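Local coordinates for Exo beta-1,2-glucooligosaccharide sophorohydrolase (non-reducing end) (Parabacteroides distasonis ATCC 8503, PDB 5Z06), which hydrolyses linear beta-1,2-glucans and beta-1,2-glucooligosaccharides of four or more units, releasing sophorose from the non-reducing end, at residues R406-Q411 with W684-S689. Residues are numbered along the deposited sequence; the frame is centred on the assembly and turned at random.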
loop_
_atom_site.group_PDB
_atom_site.type_symbol
_atom_site.label_atom_id
_atom_site.label_comp_id
_atom_site.label_asym_id
_atom_site.label_seq_id
_atom_site.Cartn_x
_atom_site.Cartn_y
_atom_site.Cartn_z
ATOM N N ARG A 406 -7.460 -20.375 14.236
ATOM C CA ARG A 406 -7.494 -21.596 15.024
ATOM C C ARG A 406 -8.911 -21.991 15.426
ATOM O O ARG A 406 -9.220 -23.167 15.516
ATOM C CB ARG A 406 -6.609 -21.427 16.255
ATOM C CG ARG A 406 -6.334 -22.684 17.024
ATOM C CD ARG A 406 -7.317 -22.828 18.153
ATOM N NE ARG A 406 -7.018 -24.017 18.929
ATOM C CZ ARG A 406 -7.912 -24.870 19.426
ATOM N NH1 ARG A 406 -9.223 -24.736 19.218
ATOM N NH2 ARG A 406 -7.477 -25.898 20.124
ATOM N N GLN A 407 -9.755 -21.003 15.694
ATOM C CA GLN A 407 -11.154 -21.253 15.973
ATOM C C GLN A 407 -11.917 -21.600 14.727
ATOM O O GLN A 407 -12.871 -22.334 14.803
ATOM C CB GLN A 407 -11.779 -20.038 16.648
ATOM C CG GLN A 407 -11.165 -19.764 17.997
ATOM C CD GLN A 407 -11.293 -20.967 18.887
ATOM O OE1 GLN A 407 -10.389 -21.777 18.958
ATOM N NE2 GLN A 407 -12.460 -21.124 19.492
ATOM N N TYR A 408 -11.509 -21.041 13.589
ATOM C CA TYR A 408 -12.137 -21.335 12.323
ATOM C C TYR A 408 -11.905 -22.770 11.886
ATOM O O TYR A 408 -12.865 -23.451 11.502
ATOM C CB TYR A 408 -11.637 -20.402 11.213
ATOM C CG TYR A 408 -12.436 -20.557 9.935
ATOM C CD1 TYR A 408 -13.736 -20.082 9.848
ATOM C CD2 TYR A 408 -11.908 -21.188 8.837
ATOM C CE1 TYR A 408 -14.480 -20.219 8.685
ATOM C CE2 TYR A 408 -12.642 -21.320 7.670
ATOM C CZ TYR A 408 -13.928 -20.835 7.608
ATOM O OH TYR A 408 -14.657 -20.983 6.447
ATOM N N PHE A 409 -10.644 -23.208 11.923
ATOM C CA PHE A 409 -10.263 -24.522 11.418
ATOM C C PHE A 409 -10.443 -25.546 12.527
ATOM O O PHE A 409 -9.485 -26.064 13.086
ATOM C CB PHE A 409 -8.837 -24.511 10.869
ATOM C CG PHE A 409 -8.677 -23.655 9.651
ATOM C CD1 PHE A 409 -9.229 -24.056 8.429
ATOM C CD2 PHE A 409 -7.970 -22.443 9.706
ATOM C CE1 PHE A 409 -9.073 -23.269 7.298
ATOM C CE2 PHE A 409 -7.829 -21.652 8.584
ATOM C CZ PHE A 409 -8.395 -22.057 7.382
ATOM N N ASN A 410 -11.707 -25.832 12.808
ATOM C CA ASN A 410 -12.130 -26.614 13.962
ATOM C C ASN A 410 -12.564 -28.027 13.576
ATOM O O ASN A 410 -13.147 -28.728 14.386
ATOM C CB ASN A 410 -13.312 -25.907 14.619
ATOM C CG ASN A 410 -14.569 -25.941 13.759
ATOM O OD1 ASN A 410 -14.508 -26.059 12.541
ATOM N ND2 ASN A 410 -15.716 -25.815 14.402
ATOM N N GLN A 411 -12.303 -28.436 12.347
ATOM C CA GLN A 411 -12.759 -29.743 11.898
ATOM C C GLN A 411 -11.836 -30.822 12.454
ATOM O O GLN A 411 -10.635 -30.589 12.646
ATOM C CB GLN A 411 -12.749 -29.835 10.379
ATOM C CG GLN A 411 -13.592 -28.796 9.683
ATOM C CD GLN A 411 -14.776 -29.401 9.036
ATOM O OE1 GLN A 411 -15.614 -30.012 9.701
ATOM N NE2 GLN A 411 -14.856 -29.258 7.724
ATOM N N TRP A 684 -14.829 -11.590 14.542
ATOM C CA TRP A 684 -15.135 -11.327 15.924
ATOM C C TRP A 684 -15.623 -12.565 16.651
ATOM O O TRP A 684 -15.070 -12.907 17.698
ATOM C CB TRP A 684 -16.189 -10.259 16.025
ATOM C CG TRP A 684 -15.729 -8.908 15.797
ATOM C CD1 TRP A 684 -14.475 -8.432 15.917
ATOM C CD2 TRP A 684 -16.558 -7.796 15.497
ATOM N NE1 TRP A 684 -14.455 -7.097 15.695
ATOM C CE2 TRP A 684 -15.725 -6.665 15.447
ATOM C CE3 TRP A 684 -17.935 -7.639 15.293
ATOM C CZ2 TRP A 684 -16.207 -5.390 15.158
ATOM C CZ3 TRP A 684 -18.418 -6.379 15.000
ATOM C CH2 TRP A 684 -17.556 -5.260 14.953
ATOM N N ASN A 685 -16.636 -13.237 16.089
ATOM C CA ASN A 685 -17.202 -14.420 16.738
ATOM C C ASN A 685 -16.141 -15.501 16.877
ATOM O O ASN A 685 -16.043 -16.128 17.934
ATOM C CB ASN A 685 -18.450 -14.921 16.015
ATOM C CG ASN A 685 -19.603 -13.942 16.132
ATOM O OD1 ASN A 685 -19.562 -13.015 16.953
ATOM N ND2 ASN A 685 -20.618 -14.120 15.308
ATOM N N LEU A 686 -15.293 -15.644 15.862
ATOM C CA LEU A 686 -14.234 -16.634 15.925
ATOM C C LEU A 686 -13.269 -16.315 17.062
ATOM O O LEU A 686 -13.121 -17.090 18.011
ATOM C CB LEU A 686 -13.493 -16.699 14.597
ATOM C CG LEU A 686 -14.263 -17.385 13.475
ATOM C CD1 LEU A 686 -13.564 -17.080 12.164
ATOM C CD2 LEU A 686 -14.392 -18.886 13.704
ATOM N N PHE A 687 -12.678 -15.133 16.986
ATOM C CA PHE A 687 -11.710 -14.715 17.975
ATOM C C PHE A 687 -12.269 -14.772 19.383
ATOM O O PHE A 687 -11.610 -15.266 20.276
ATOM C CB PHE A 687 -11.256 -13.311 17.702
ATOM C CG PHE A 687 -10.147 -12.856 18.616
ATOM C CD1 PHE A 687 -8.862 -13.354 18.466
ATOM C CD2 PHE A 687 -10.400 -11.972 19.641
ATOM C CE1 PHE A 687 -7.842 -12.950 19.303
ATOM C CE2 PHE A 687 -9.380 -11.557 20.492
ATOM C CZ PHE A 687 -8.095 -12.051 20.317
ATOM N N MET A 688 -13.476 -14.237 19.564
ATOM C CA MET A 688 -14.093 -14.132 20.869
ATOM C C MET A 688 -14.520 -15.470 21.472
ATOM O O MET A 688 -14.759 -15.528 22.657
ATOM C CB MET A 688 -15.289 -13.170 20.828
ATOM C CG MET A 688 -14.916 -11.716 20.527
ATOM S SD MET A 688 -13.730 -10.974 21.659
ATOM C CE MET A 688 -14.679 -11.043 23.177
ATOM N N SER A 689 -14.621 -16.520 20.653
ATOM C CA SER A 689 -14.878 -17.877 21.141
ATOM C C SER A 689 -13.649 -18.570 21.667
ATOM O O SER A 689 -13.771 -19.680 22.191
ATOM C CB SER A 689 -15.483 -18.774 20.051
ATOM O OG SER A 689 -14.512 -19.085 19.079
#
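Gln407 and Tyr408, in the last turn of helix 392-408, meet Leu686 of helix 682-688 and Ser689, which follows that range, in a small helix-to-helix contact, half polar and half apolar. It joins two helices far apart in sequence within the mainly helical part of the chain, far from the calcium site among the strands.

The polar half is a relay. Gln407 gives NE2 to Ser689 OG at 2.9 Å, in the plane of its amide and almost straight (176°). Ser689 OG in turn donates to Leu686 O at 2.7 Å, on a lone pair in the carbonyl plane. Serine suits this place: its short hydroxyl, between the backbone N and the carbonyl carbon (chi1 71°), reaches the carbonyl three residues earlier and still accepts from Gln407. Gln407 CG stands anti to the carbonyl carbon (chi1 -64°), 3.3 Å from Leu686 O; the bend at chi2 then directs the amide to Ser689. Glutamine offers an acceptor too: OE1 takes a bent bond from Arg406 NH1 at 3.2 Å, out of the guanidinium plane, while Arg406 NE forms a salt bridge with Asp424.

Branched Leu686 supplies the apolar half, setting CD1 obliquely against Tyr408 CD1 at 3.8 Å and CD2 3.6 Å from Tyr408 N. Both side chains also touch Val334 of helix 323-338; tyrosine adds to its apolar ring a hydroxyl that bonds to Glu338.

A leucine in place of Gln407 would probably leave Ser689 OG without its donor and Arg406 NH1 without this acceptor. Because the amide uses both its ends, the bonds probably limit its turning and link a charged side chain to the backbone carbonyl of Leu686.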